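Local coordinates for regulatory protein, TetR family (Rhodobacter sphaeroides 2.4.1, PDB 3BRU), which represses transcription of its own operon, probably by binding two operator sequences in the promoter, at residues A[128-133]-A[146-151]; A[73-78]-A[142-147]; A[38-43]-A[79-84]; A[87-92]-A[153-158]. All coordinates share one frame; numbering follows the deposited sequence.

Interaction 1: residues A[128-133]-A[146-151]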
loop_
_atom_site.group_PDB
_atom_site.type_symbol
_atom_site.label_atom_id
_atom_site.label_comp_id
_atom_site.label_asym_id
_atom_site.label_seq_id
_atom_site.Cartn_x
_atom_site.Cartn_y
_atom_site.Cartn_z
ATOM N N CYS A 128 -9.162 -0.462 0.884
ATOM C CA CYS A 128 -9.191 -1.710 1.590
ATOM C C CYS A 128 -8.858 -1.433 3.061
ATOM O O CYS A 128 -7.872 -0.765 3.362
ATOM C CB CYS A 128 -8.197 -2.684 0.965
ATOM S SG CYS A 128 -8.280 -4.277 1.768
ATOM N N LEU A 129 -9.682 -1.942 3.966
ATOM C CA LEU A 129 -9.404 -1.834 5.399
ATOM C C LEU A 129 -8.064 -2.480 5.775
ATOM O O LEU A 129 -7.299 -1.944 6.568
ATOM C CB LEU A 129 -10.532 -2.475 6.226
ATOM C CG LEU A 129 -10.217 -2.474 7.715
ATOM C CD1 LEU A 129 -10.402 -1.077 8.236
ATOM C CD2 LEU A 129 -11.071 -3.429 8.486
ATOM N N VAL A 130 -7.811 -3.650 5.198
ATOM C CA VAL A 130 -6.630 -4.426 5.491
ATOM C C VAL A 130 -5.355 -3.766 4.980
ATOM O O VAL A 130 -4.284 -3.831 5.613
ATOM C CB VAL A 130 -6.814 -5.881 4.974
ATOM C CG1 VAL A 130 -5.488 -6.664 4.984
ATOM C CG2 VAL A 130 -7.893 -6.577 5.810
ATOM N N GLY A 131 -5.468 -3.125 3.829
ATOM C CA GLY A 131 -4.352 -2.368 3.277
ATOM C C GLY A 131 -4.114 -1.120 4.085
ATOM O O GLY A 131 -2.952 -0.810 4.404
ATOM N N ASN A 132 -5.187 -0.384 4.403
ATOM C CA ASN A 132 -5.032 0.823 5.252
ATOM C C ASN A 132 -4.349 0.506 6.571
ATOM O O ASN A 132 -3.428 1.213 6.964
ATOM C CB ASN A 132 -6.355 1.514 5.578
ATOM C CG ASN A 132 -7.022 2.162 4.369
ATOM O OD1 ASN A 132 -6.564 2.057 3.208
ATOM N ND2 ASN A 132 -8.128 2.849 4.638
ATOM N N LEU A 133 -4.805 -0.529 7.275
ATOM C CA LEU A 133 -4.243 -0.819 8.583
ATOM C C LEU A 133 -2.839 -1.417 8.448
ATOM O O LEU A 133 -1.946 -1.122 9.272
ATOM C CB LEU A 133 -5.135 -1.758 9.389
ATOM C CG LEU A 133 -6.554 -1.340 9.777
ATOM C CD1 LEU A 133 -7.179 -2.407 10.659
ATOM C CD2 LEU A 133 -6.609 -0.013 10.471
ATOM N N ALA A 146 -0.775 -10.288 13.329
ATOM C CA ALA A 146 -1.224 -11.628 12.992
ATOM C C ALA A 146 -2.645 -11.613 12.430
ATOM O O ALA A 146 -2.992 -12.422 11.549
ATOM C CB ALA A 146 -1.150 -12.524 14.229
ATOM N N ALA A 147 -3.476 -10.702 12.939
ATOM C CA ALA A 147 -4.851 -10.637 12.482
ATOM C C ALA A 147 -4.858 -10.151 11.033
ATOM O O ALA A 147 -5.514 -10.756 10.186
ATOM C CB ALA A 147 -5.671 -9.750 13.366
ATOM N N LEU A 148 -4.085 -9.096 10.733
ATOM C CA LEU A 148 -4.023 -8.574 9.357
ATOM C C LEU A 148 -3.392 -9.577 8.385
ATOM O O LEU A 148 -3.913 -9.790 7.284
ATOM C CB LEU A 148 -3.309 -7.236 9.281
ATOM C CG LEU A 148 -3.959 -6.040 9.976
ATOM C CD1 LEU A 148 -2.849 -4.964 10.072
ATOM C CD2 LEU A 148 -5.294 -5.553 9.220
ATOM N N ILE A 149 -2.287 -10.188 8.791
ATOM C CA ILE A 149 -1.601 -11.167 7.958
ATOM C C ILE A 149 -2.519 -12.386 7.693
ATOM O O ILE A 149 -2.527 -12.949 6.584
ATOM C CB ILE A 149 -0.229 -11.593 8.572
ATOM C CG1 ILE A 149 0.727 -10.396 8.640
ATOM C CG2 ILE A 149 0.442 -12.673 7.716
ATOM C CD1 ILE A 149 2.104 -10.704 9.330
ATOM N N GLY A 150 -3.281 -12.786 8.704
ATOM C CA GLY A 150 -4.205 -13.910 8.598
ATOM C C GLY A 150 -5.216 -13.724 7.482
ATOM O O GLY A 150 -5.454 -14.652 6.691
ATOM N N VAL A 151 -5.813 -12.535 7.403
ATOM C CA VAL A 151 -6.831 -12.234 6.389
ATOM C C VAL A 151 -6.235 -12.296 4.950
ATOM O O VAL A 151 -6.808 -12.920 4.047
ATOM C CB VAL A 151 -7.437 -10.848 6.656
ATOM C CG1 VAL A 151 -8.384 -10.445 5.584
ATOM C CG2 VAL A 151 -8.137 -10.802 8.047
#
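Leu148 pushes its branched end into the shallow hollow between Val130 and Leu133, where the short helix 129-135 of the TetR-type C-terminal domain lies against the long helix 143-167. The two segments run closer to antiparallel than to perpendicular, crossing at -140°, with axes 10.2 Å apart at closest approach. The hollow spans one turn of the short helix. Leu148 CD2 is its main filler, 3.8 Å from Leu133 CB and also beside Leu133 CD1. Deeper in the hollow, the same methyl faces Val130 CA at 4.1 Å, so it reaches the backbone of the short helix. The other branch, Leu148 CD1, settles over Leu133 C at 3.9 Å. The Leu133 and Leu148 side chains meet at about a right angle, which lets one fork close over the stem of the other. Helix 74-97 adds Ile82 to this apolar patch, touching both Leu133 and Val151, while Leu198 of the second subunit packs on Leu148; the interior of the domain thus runs on into the dimer interface. One turn further along the long helix, Val151 supplies a second bump. At chi1 168° Val130 holds CG1 anti to the backbone N, with CG2 beside that N and turned to Val151. It is this second methyl, CG2, that meets Val151 CG1 at 3.9 Å.

Interaction 2: residues A[73-78]-A[142-147]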
loop_
_atom_site.group_PDB
_atom_site.type_symbol
_atom_site.label_atom_id
_atom_site.label_comp_id
_atom_site.label_asym_id
_atom_site.label_seq_id
_atom_site.Cartn_x
_atom_site.Cartn_y
_atom_site.Cartn_z
ATOM N N ASN A 73 -11.945 -1.446 24.443
ATOM C CA ASN A 73 -11.214 -0.252 24.022
ATOM C C ASN A 73 -11.162 -0.188 22.492
ATOM O O ASN A 73 -11.642 -1.107 21.800
ATOM C CB ASN A 73 -9.785 -0.241 24.605
ATOM C CG ASN A 73 -9.073 -1.606 24.499
ATOM O OD1 ASN A 73 -9.245 -2.373 23.548
ATOM N ND2 ASN A 73 -8.280 -1.909 25.496
ATOM N N LYS A 74 -10.556 0.890 21.986
ATOM C CA LYS A 74 -10.332 1.085 20.547
ATOM C C LYS A 74 -9.629 -0.128 19.881
ATOM O O LYS A 74 -9.991 -0.531 18.786
ATOM C CB LYS A 74 -9.558 2.391 20.332
ATOM C CG LYS A 74 -9.655 2.977 18.950
ATOM C CD LYS A 74 -8.359 3.752 18.596
ATOM C CE LYS A 74 -8.511 4.612 17.361
ATOM N NZ LYS A 74 -7.276 5.508 17.148
ATOM N N ALA A 75 -8.651 -0.720 20.558
ATOM C CA ALA A 75 -7.940 -1.879 20.010
ATOM C C ALA A 75 -8.849 -3.104 19.829
ATOM O O ALA A 75 -8.738 -3.799 18.837
ATOM C CB ALA A 75 -6.702 -2.220 20.861
ATOM N N ASP A 76 -9.744 -3.360 20.770
ATOM C CA ASP A 76 -10.658 -4.503 20.708
ATOM C C ASP A 76 -11.703 -4.277 19.602
ATOM O O ASP A 76 -12.079 -5.204 18.876
ATOM C CB ASP A 76 -11.339 -4.670 22.077
ATOM C CG ASP A 76 -12.101 -6.015 22.221
ATOM O OD1 ASP A 76 -11.552 -7.051 21.763
ATOM O OD2 ASP A 76 -13.235 -6.054 22.808
ATOM N N PHE A 77 -12.170 -3.032 19.500
ATOM C CA PHE A 77 -12.960 -2.534 18.373
ATOM C C PHE A 77 -12.322 -2.700 16.991
ATOM O O PHE A 77 -12.940 -3.283 16.081
ATOM C CB PHE A 77 -13.316 -1.066 18.606
ATOM C CG PHE A 77 -14.268 -0.495 17.594
ATOM C CD1 PHE A 77 -15.461 -1.118 17.301
ATOM C CD2 PHE A 77 -13.972 0.689 16.939
ATOM C CE1 PHE A 77 -16.346 -0.569 16.408
ATOM C CE2 PHE A 77 -14.841 1.225 16.028
ATOM C CZ PHE A 77 -16.029 0.608 15.777
ATOM N N GLY A 78 -11.118 -2.161 16.814
ATOM C CA GLY A 78 -10.322 -2.429 15.619
ATOM C C GLY A 78 -10.206 -3.902 15.207
ATOM O O GLY A 78 -10.343 -4.212 14.026
ATOM N N ASP A 142 0.318 -4.595 18.891
ATOM C CA ASP A 142 0.891 -5.738 18.142
ATOM C C ASP A 142 -0.022 -6.940 17.804
ATOM O O ASP A 142 0.300 -7.691 16.893
ATOM C CB ASP A 142 2.300 -6.141 18.592
ATOM C CG ASP A 142 3.413 -5.580 17.617
ATOM O OD1 ASP A 142 3.788 -4.371 17.729
ATOM O OD2 ASP A 142 3.913 -6.348 16.732
ATOM N N ASP A 143 -1.166 -7.070 18.484
ATOM C CA ASP A 143 -2.260 -8.017 18.112
ATOM C C ASP A 143 -2.686 -7.975 16.628
ATOM O O ASP A 143 -3.040 -8.989 16.026
ATOM C CB ASP A 143 -3.517 -7.699 18.936
ATOM C CG ASP A 143 -3.644 -8.564 20.177
ATOM O OD1 ASP A 143 -2.654 -9.233 20.542
ATOM O OD2 ASP A 143 -4.738 -8.588 20.799
ATOM N N PHE A 144 -2.670 -6.767 16.072
ATOM C CA PHE A 144 -3.117 -6.505 14.723
ATOM C C PHE A 144 -2.267 -7.227 13.666
ATOM O O PHE A 144 -2.820 -7.672 12.668
ATOM C CB PHE A 144 -3.131 -4.994 14.479
ATOM C CG PHE A 144 -4.278 -4.284 15.145
ATOM C CD1 PHE A 144 -4.457 -4.341 16.525
ATOM C CD2 PHE A 144 -5.183 -3.556 14.404
ATOM C CE1 PHE A 144 -5.540 -3.681 17.136
ATOM C CE2 PHE A 144 -6.247 -2.883 15.019
ATOM C CZ PHE A 144 -6.410 -2.941 16.383
ATOM N N ARG A 145 -0.955 -7.365 13.893
ATOM C CA ARG A 145 -0.066 -7.976 12.916
ATOM C C ARG A 145 -0.573 -9.351 12.411
ATOM O O ARG A 145 -0.803 -9.533 11.202
ATOM C CB ARG A 145 1.383 -8.047 13.442
ATOM C CG ARG A 145 2.452 -8.142 12.332
ATOM C CD ARG A 145 3.950 -8.083 12.855
ATOM N NE ARG A 145 4.258 -6.837 13.587
ATOM C CZ ARG A 145 4.502 -5.655 13.014
ATOM N NH1 ARG A 145 4.740 -4.565 13.752
ATOM N NH2 ARG A 145 4.505 -5.542 11.698
ATOM N N ALA A 146 -0.775 -10.288 13.329
ATOM C CA ALA A 146 -1.224 -11.628 12.992
ATOM C C ALA A 146 -2.645 -11.613 12.430
ATOM O O ALA A 146 -2.992 -12.422 11.549
ATOM C CB ALA A 146 -1.150 -12.524 14.229
ATOM N N ALA A 147 -3.476 -10.702 12.939
ATOM C CA ALA A 147 -4.851 -10.637 12.482
ATOM C C ALA A 147 -4.858 -10.151 11.033
ATOM O O ALA A 147 -5.514 -10.756 10.186
ATOM C CB ALA A 147 -5.671 -9.750 13.366
#
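The ring of Phe144 lies obliquely against Ala75 and Gly78, at a join between the two domains of the TetR fold: helix 74-97 leads out of the DNA-binding domain and here meets the start of helix 143-167. The apolar contacts come from the far end of the ring (CE1, CE2, CZ). CZ is 4.0 Å from Gly78 CA, and CE1 is 4.2 Å from Ala75 CB. At Gly78 the ring rests directly on helix backbone. With CG of Phe144 beside its backbone N (chi1 -75°), the ring reaches across toward helix 74-97 although its CB does not point there. Tyr48 meets the same ring edge-to-face, and Leu79 and Ile82 also border it. Polar bonds lie within each segment rather than between them. Asn73 is the N-cap of helix 74-97, its OD1 accepting from Asp76 N at 3.0 Å. In the other segment, Arg145 NE and Asp142 OD2 form a salt bridge of 3.2 Å; Arg145 NH2 also bonds Leu198 O of the second subunit. The closest approach across the contact sets a polar atom against the ring: the carbonyl oxygen of Ala75 stands 3.5 Å from Phe144 CZ.

Interaction 3: residues A[38-43]-A[79-84]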
loop_
_atom_site.group_PDB
_atom_site.type_symbol
_atom_site.label_atom_id
_atom_site.label_comp_id
_atom_site.label_asym_id
_atom_site.label_seq_id
_atom_site.Cartn_x
_atom_site.Cartn_y
_atom_site.Cartn_z
ATOM N N ALA A 38 -19.983 2.441 11.124
ATOM C CA ALA A 38 -19.223 3.640 11.260
ATOM C C ALA A 38 -17.733 3.317 11.300
ATOM O O ALA A 38 -16.935 4.076 10.800
ATOM C CB ALA A 38 -19.652 4.385 12.529
ATOM N N GLY A 39 -17.351 2.199 11.921
ATOM C CA GLY A 39 -15.967 1.799 11.985
ATOM C C GLY A 39 -15.412 1.520 10.614
ATOM O O GLY A 39 -14.346 2.066 10.266
ATOM N N LEU A 40 -16.116 0.670 9.843
ATOM C CA LEU A 40 -15.740 0.287 8.473
ATOM C C LEU A 40 -15.659 1.479 7.561
ATOM O O LEU A 40 -14.692 1.597 6.799
ATOM C CB LEU A 40 -16.676 -0.766 7.863
ATOM C CG LEU A 40 -16.676 -2.155 8.526
ATOM C CD1 LEU A 40 -17.799 -3.033 8.022
ATOM C CD2 LEU A 40 -15.303 -2.889 8.438
ATOM N N GLU A 41 -16.621 2.380 7.652
ATOM C CA GLU A 41 -16.612 3.558 6.798
ATOM C C GLU A 41 -15.429 4.469 7.069
ATOM O O GLU A 41 -14.760 4.898 6.136
ATOM C CB GLU A 41 -17.927 4.332 6.897
ATOM C CG GLU A 41 -19.104 3.570 6.276
ATOM C CD GLU A 41 -20.456 4.274 6.471
ATOM O OE1 GLU A 41 -20.443 5.334 7.144
ATOM O OE2 GLU A 41 -21.524 3.769 5.982
ATOM N N HIS A 42 -15.158 4.739 8.338
ATOM C CA HIS A 42 -14.156 5.723 8.732
ATOM C C HIS A 42 -12.746 5.200 8.553
ATOM O O HIS A 42 -11.882 5.938 8.126
ATOM C CB HIS A 42 -14.357 6.183 10.179
ATOM C CG HIS A 42 -15.473 7.160 10.355
ATOM N ND1 HIS A 42 -15.262 8.480 10.700
ATOM C CD2 HIS A 42 -16.811 7.021 10.201
ATOM C CE1 HIS A 42 -16.423 9.107 10.762
ATOM N NE2 HIS A 42 -17.381 8.238 10.483
ATOM N N LEU A 43 -12.514 3.926 8.861
ATOM C CA LEU A 43 -11.183 3.323 8.651
ATOM C C LEU A 43 -10.809 2.906 7.229
ATOM O O LEU A 43 -9.599 2.734 6.928
ATOM C CB LEU A 43 -10.976 2.123 9.553
ATOM C CG LEU A 43 -10.478 2.399 10.962
ATOM C CD1 LEU A 43 -11.475 3.258 11.745
ATOM C CD2 LEU A 43 -10.264 1.032 11.634
ATOM N N LEU A 79 -9.955 -4.825 16.147
ATOM C CA LEU A 79 -9.930 -6.265 15.822
ATOM C C LEU A 79 -11.265 -6.846 15.407
ATOM O O LEU A 79 -11.324 -7.724 14.555
ATOM C CB LEU A 79 -9.366 -7.089 16.982
ATOM C CG LEU A 79 -7.868 -6.912 17.254
ATOM C CD1 LEU A 79 -7.530 -7.438 18.649
ATOM C CD2 LEU A 79 -7.048 -7.625 16.201
ATOM N N ALA A 80 -12.333 -6.372 16.030
ATOM C CA ALA A 80 -13.689 -6.709 15.636
ATOM C C ALA A 80 -13.979 -6.229 14.220
ATOM O O ALA A 80 -14.711 -6.895 13.486
ATOM C CB ALA A 80 -14.722 -6.095 16.620
ATOM N N LEU A 81 -13.446 -5.060 13.849
ATOM C CA LEU A 81 -13.652 -4.541 12.488
ATOM C C LEU A 81 -12.944 -5.386 11.460
ATOM O O LEU A 81 -13.474 -5.578 10.397
ATOM C CB LEU A 81 -13.234 -3.070 12.327
ATOM C CG LEU A 81 -14.014 -2.049 13.140
ATOM C CD1 LEU A 81 -13.315 -0.689 13.063
ATOM C CD2 LEU A 81 -15.461 -1.972 12.683
ATOM N N ILE A 82 -11.734 -5.844 11.771
ATOM C CA ILE A 82 -11.017 -6.762 10.891
ATOM C C ILE A 82 -11.816 -8.077 10.711
ATOM O O ILE A 82 -11.992 -8.535 9.585
ATOM C CB ILE A 82 -9.590 -7.073 11.412
ATOM C CG1 ILE A 82 -8.689 -5.852 11.350
ATOM C CG2 ILE A 82 -8.953 -8.228 10.644
ATOM C CD1 ILE A 82 -7.487 -5.997 12.320
ATOM N N GLU A 83 -12.299 -8.669 11.807
ATOM C CA GLU A 83 -13.181 -9.857 11.720
ATOM C C GLU A 83 -14.444 -9.596 10.907
ATOM O O GLU A 83 -14.894 -10.471 10.173
ATOM C CB GLU A 83 -13.536 -10.402 13.097
ATOM C CG GLU A 83 -12.343 -11.006 13.796
ATOM C CD GLU A 83 -12.503 -11.174 15.330
ATOM O OE1 GLU A 83 -13.380 -10.512 15.968
ATOM O OE2 GLU A 83 -11.731 -11.989 15.909
ATOM N N ALA A 84 -14.999 -8.391 10.996
ATOM C CA ALA A 84 -16.229 -8.082 10.233
ATOM C C ALA A 84 -15.937 -7.966 8.743
ATOM O O ALA A 84 -16.702 -8.474 7.905
ATOM C CB ALA A 84 -16.913 -6.799 10.758
#
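Leu43, whose side chain meets Leu81, has its backbone O held by the side-chain amide ND2 of Asn132, a polar tie from helix 31-45 to the short helix of the C-terminal domain. The contact with helix 74-97 itself is apolar, and Leu81 is its centre. Its CG stands beside its backbone N (chi1 -64°), and the two methyls spread over the surface of helix 31-45. Leu81 CD1 touches the backbone at Gly39 CA, 3.8 Å away, and meets Leu43 CD2 at the same 3.8 Å. The other methyl, Leu81 CD2, lies 3.9 Å from Leu40 N. Having no side chain, Gly39 lets both methyls come down on its CA. Leu43 and Leu81 cross at about a right angle, the former closing the hollow at one end. Leu40, from the same turn, brings CD2 to 3.8 Å from Leu81 O. The segment axes cross at -91° and approach to 10.1 Å, close enough for a single leucine to bridge them. Leu43 also packs on Leu129 and Leu133, while Ala38 and His42 touch helix 53-60. Helix 31-45 lying across the early part of helix 74-97, with the predicted helix-turn-helix between them in sequence, is characteristic of the TetR-type DNA-binding domain.

Interaction 4: residues A[87-92]-A[153-158]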
loop_
_atom_site.group_PDB
_atom_site.type_symbol
_atom_site.label_atom_id
_atom_site.label_comp_id
_atom_site.label_asym_id
_atom_site.label_seq_id
_atom_site.Cartn_x
_atom_site.Cartn_y
_atom_site.Cartn_z
ATOM N N THR A 87 -15.347 -11.219 6.977
ATOM C CA THR A 87 -16.587 -11.950 6.703
ATOM C C THR A 87 -17.282 -11.393 5.475
ATOM O O THR A 87 -17.742 -12.154 4.605
ATOM C CB THR A 87 -17.523 -11.917 7.905
ATOM O OG1 THR A 87 -16.930 -12.700 8.938
ATOM C CG2 THR A 87 -18.906 -12.516 7.580
ATOM N N TYR A 88 -17.317 -10.071 5.373
ATOM C CA TYR A 88 -18.094 -9.483 4.316
ATOM C C TYR A 88 -17.364 -9.577 3.006
ATOM O O TYR A 88 -17.980 -9.853 1.957
ATOM C CB TYR A 88 -18.600 -8.096 4.720
ATOM C CG TYR A 88 -19.457 -8.227 6.009
ATOM C CD1 TYR A 88 -20.399 -9.286 6.143
ATOM C CD2 TYR A 88 -19.290 -7.347 7.101
ATOM C CE1 TYR A 88 -21.162 -9.458 7.300
ATOM C CE2 TYR A 88 -20.048 -7.505 8.280
ATOM C CZ TYR A 88 -20.986 -8.568 8.371
ATOM O OH TYR A 88 -21.764 -8.732 9.514
ATOM N N PHE A 89 -16.036 -9.443 3.079
ATOM C CA PHE A 89 -15.181 -9.583 1.917
ATOM C C PHE A 89 -15.153 -10.991 1.357
ATOM O O PHE A 89 -15.053 -11.142 0.146
ATOM C CB PHE A 89 -13.751 -9.166 2.263
ATOM C CG PHE A 89 -12.941 -8.814 1.070
ATOM C CD1 PHE A 89 -13.073 -7.557 0.473
ATOM C CD2 PHE A 89 -12.061 -9.745 0.497
ATOM C CE1 PHE A 89 -12.307 -7.233 -0.662
ATOM C CE2 PHE A 89 -11.308 -9.422 -0.632
ATOM C CZ PHE A 89 -11.424 -8.166 -1.202
ATOM N N ALA A 90 -15.191 -12.007 2.230
ATOM C CA ALA A 90 -15.266 -13.395 1.810
ATOM C C ALA A 90 -16.486 -13.604 0.910
ATOM O O ALA A 90 -16.405 -14.364 -0.058
ATOM C CB ALA A 90 -15.337 -14.310 2.996
ATOM N N ARG A 91 -17.600 -12.933 1.200
ATOM C CA ARG A 91 -18.820 -13.054 0.374
ATOM C C ARG A 91 -18.707 -12.429 -1.014
ATOM O O ARG A 91 -19.357 -12.864 -1.968
ATOM C CB ARG A 91 -20.062 -12.503 1.114
ATOM C CG ARG A 91 -20.400 -13.354 2.320
ATOM C CD ARG A 91 -21.873 -13.361 2.659
ATOM N NE ARG A 91 -22.088 -14.131 3.878
ATOM C CZ ARG A 91 -22.181 -13.604 5.101
ATOM N NH1 ARG A 91 -22.357 -14.416 6.150
ATOM N NH2 ARG A 91 -22.109 -12.278 5.285
ATOM N N LEU A 92 -17.901 -11.388 -1.130
ATOM C CA LEU A 92 -17.670 -10.801 -2.416
ATOM C C LEU A 92 -16.768 -11.716 -3.273
ATOM O O LEU A 92 -17.033 -11.911 -4.457
ATOM C CB LEU A 92 -17.174 -9.366 -2.244
ATOM C CG LEU A 92 -16.192 -8.678 -3.189
ATOM C CD1 LEU A 92 -16.485 -7.179 -3.338
ATOM C CD2 LEU A 92 -14.820 -8.876 -2.548
ATOM N N GLU A 153 -3.469 -13.867 3.918
ATOM C CA GLU A 153 -3.144 -15.236 3.603
ATOM C C GLU A 153 -4.377 -16.031 3.219
ATOM O O GLU A 153 -4.281 -16.889 2.352
ATOM C CB GLU A 153 -2.360 -15.876 4.732
ATOM C CG GLU A 153 -0.877 -15.522 4.613
ATOM C CD GLU A 153 -0.106 -15.774 5.901
ATOM O OE1 GLU A 153 -0.738 -16.261 6.880
ATOM O OE2 GLU A 153 1.120 -15.473 5.947
ATOM N N THR A 154 -5.528 -15.740 3.812
ATOM C CA THR A 154 -6.766 -16.371 3.366
ATOM C C THR A 154 -7.083 -16.030 1.921
ATOM O O THR A 154 -7.388 -16.922 1.115
ATOM C CB THR A 154 -7.981 -15.994 4.271
ATOM O OG1 THR A 154 -7.718 -16.482 5.589
ATOM C CG2 THR A 154 -9.325 -16.626 3.759
ATOM N N TRP A 155 -7.014 -14.739 1.596
ATOM C CA TRP A 155 -7.255 -14.281 0.252
ATOM C C TRP A 155 -6.309 -14.946 -0.751
ATOM O O TRP A 155 -6.747 -15.368 -1.852
ATOM C CB TRP A 155 -7.137 -12.782 0.201
ATOM C CG TRP A 155 -8.167 -12.050 1.025
ATOM C CD1 TRP A 155 -9.331 -12.561 1.579
ATOM C CD2 TRP A 155 -8.148 -10.659 1.363
ATOM N NE1 TRP A 155 -10.012 -11.568 2.253
ATOM C CE2 TRP A 155 -9.317 -10.393 2.132
ATOM C CE3 TRP A 155 -7.252 -9.599 1.089
ATOM C CZ2 TRP A 155 -9.602 -9.118 2.644
ATOM C CZ3 TRP A 155 -7.542 -8.324 1.590
ATOM C CH2 TRP A 155 -8.707 -8.095 2.355
ATOM N N GLN A 156 -5.027 -15.034 -0.375
ATOM C CA GLN A 156 -3.991 -15.669 -1.176
ATOM C C GLN A 156 -4.233 -17.161 -1.395
ATOM O O GLN A 156 -4.055 -17.648 -2.495
ATOM C CB GLN A 156 -2.611 -15.446 -0.521
ATOM C CG GLN A 156 -2.042 -14.058 -0.752
ATOM C CD GLN A 156 -0.758 -13.762 0.032
ATOM O OE1 GLN A 156 -0.345 -12.606 0.107
ATOM N NE2 GLN A 156 -0.140 -14.791 0.633
ATOM N N ARG A 157 -4.647 -17.877 -0.361
ATOM C CA ARG A 157 -4.998 -19.304 -0.486
ATOM C C ARG A 157 -6.179 -19.537 -1.443
ATOM O O ARG A 157 -6.213 -20.533 -2.184
ATOM C CB ARG A 157 -5.394 -19.873 0.872
ATOM C CG ARG A 157 -4.383 -20.732 1.505
ATOM C CD ARG A 157 -4.902 -21.329 2.847
ATOM N NE ARG A 157 -4.800 -20.360 3.942
ATOM C CZ ARG A 157 -5.842 -19.832 4.581
ATOM N NH1 ARG A 157 -7.110 -20.192 4.281
ATOM N NH2 ARG A 157 -5.611 -18.936 5.531
ATOM N N ARG A 158 -7.171 -18.650 -1.411
ATOM C CA ARG A 158 -8.325 -18.814 -2.301
ATOM C C ARG A 158 -7.906 -18.575 -3.756
ATOM O O ARG A 158 -8.353 -19.269 -4.661
ATOM C CB ARG A 158 -9.465 -17.878 -1.905
ATOM C CG ARG A 158 -10.046 -18.189 -0.544
ATOM C CD ARG A 158 -11.281 -17.322 -0.287
ATOM N NE ARG A 158 -12.403 -17.720 -1.139
ATOM C CZ ARG A 158 -13.667 -17.307 -0.991
ATOM N NH1 ARG A 158 -14.003 -16.452 -0.015
ATOM N NH2 ARG A 158 -14.599 -17.768 -1.817
#
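Phe89 lays part of its ring over one face of the Trp155 indole, off centre. The centroids of the phenyl and of the six-membered indole ring are 4.3 Å apart, and the planes are tilted by 38°, so the overlap is oblique. Phe89 CD2 makes the closest approach, 3.3 Å from Trp155 NE1 and CE2. A chi1 of -159° carries CG of Phe89 anti to the backbone N and the ring toward the indole. Leu92 CD2 sits against the opposite face of the phenyl ring, and Trp186 of helix 178-199 touches both aromatic residues. One turn beyond Trp155, Arg158 reaches across to helix 74-97, its chain bent at chi3. Its NH1 donates to Ala90 O at 3.2 Å, with a bent N-H...O angle of 145°. The donor approaches this carbonyl well off the C=O direction. Arg158 NH2 meanwhile forms a salt bridge with Asp94, one turn further along the same helix. The contact thus joins two long helices by an aromatic overlap on the inner side and an arginine hydrogen bond and salt bridge further out; a guanidinium gripped by both a helix carbonyl and a carboxylate should have its orientation fixed and its charge largely balanced.

How the interactions relate
Interactions 1 and 3 are buried and wholly apolar across their segments; interaction 2 is also buried, but sets a phenyl ring obliquely against backbone, and interaction 4, only partly buried, adds an arginine bond. Interactions 2 and 4 both join helices 74-97 and 143-167, with centres about 19 Å apart. Interaction 3 packs helix 74-97 on helix 31-45 within the DNA-binding domain, while interaction 1 fixes helix 143-167 within the C-terminal domain. Interactions 1 and 3 abut through Leu129 and Leu43 and through Val151 and Ile82. Trp155 of interaction 4 touches Val130 and Cys128 of interaction 1, extending the apolar interior toward Arg158 and its partner Asp94.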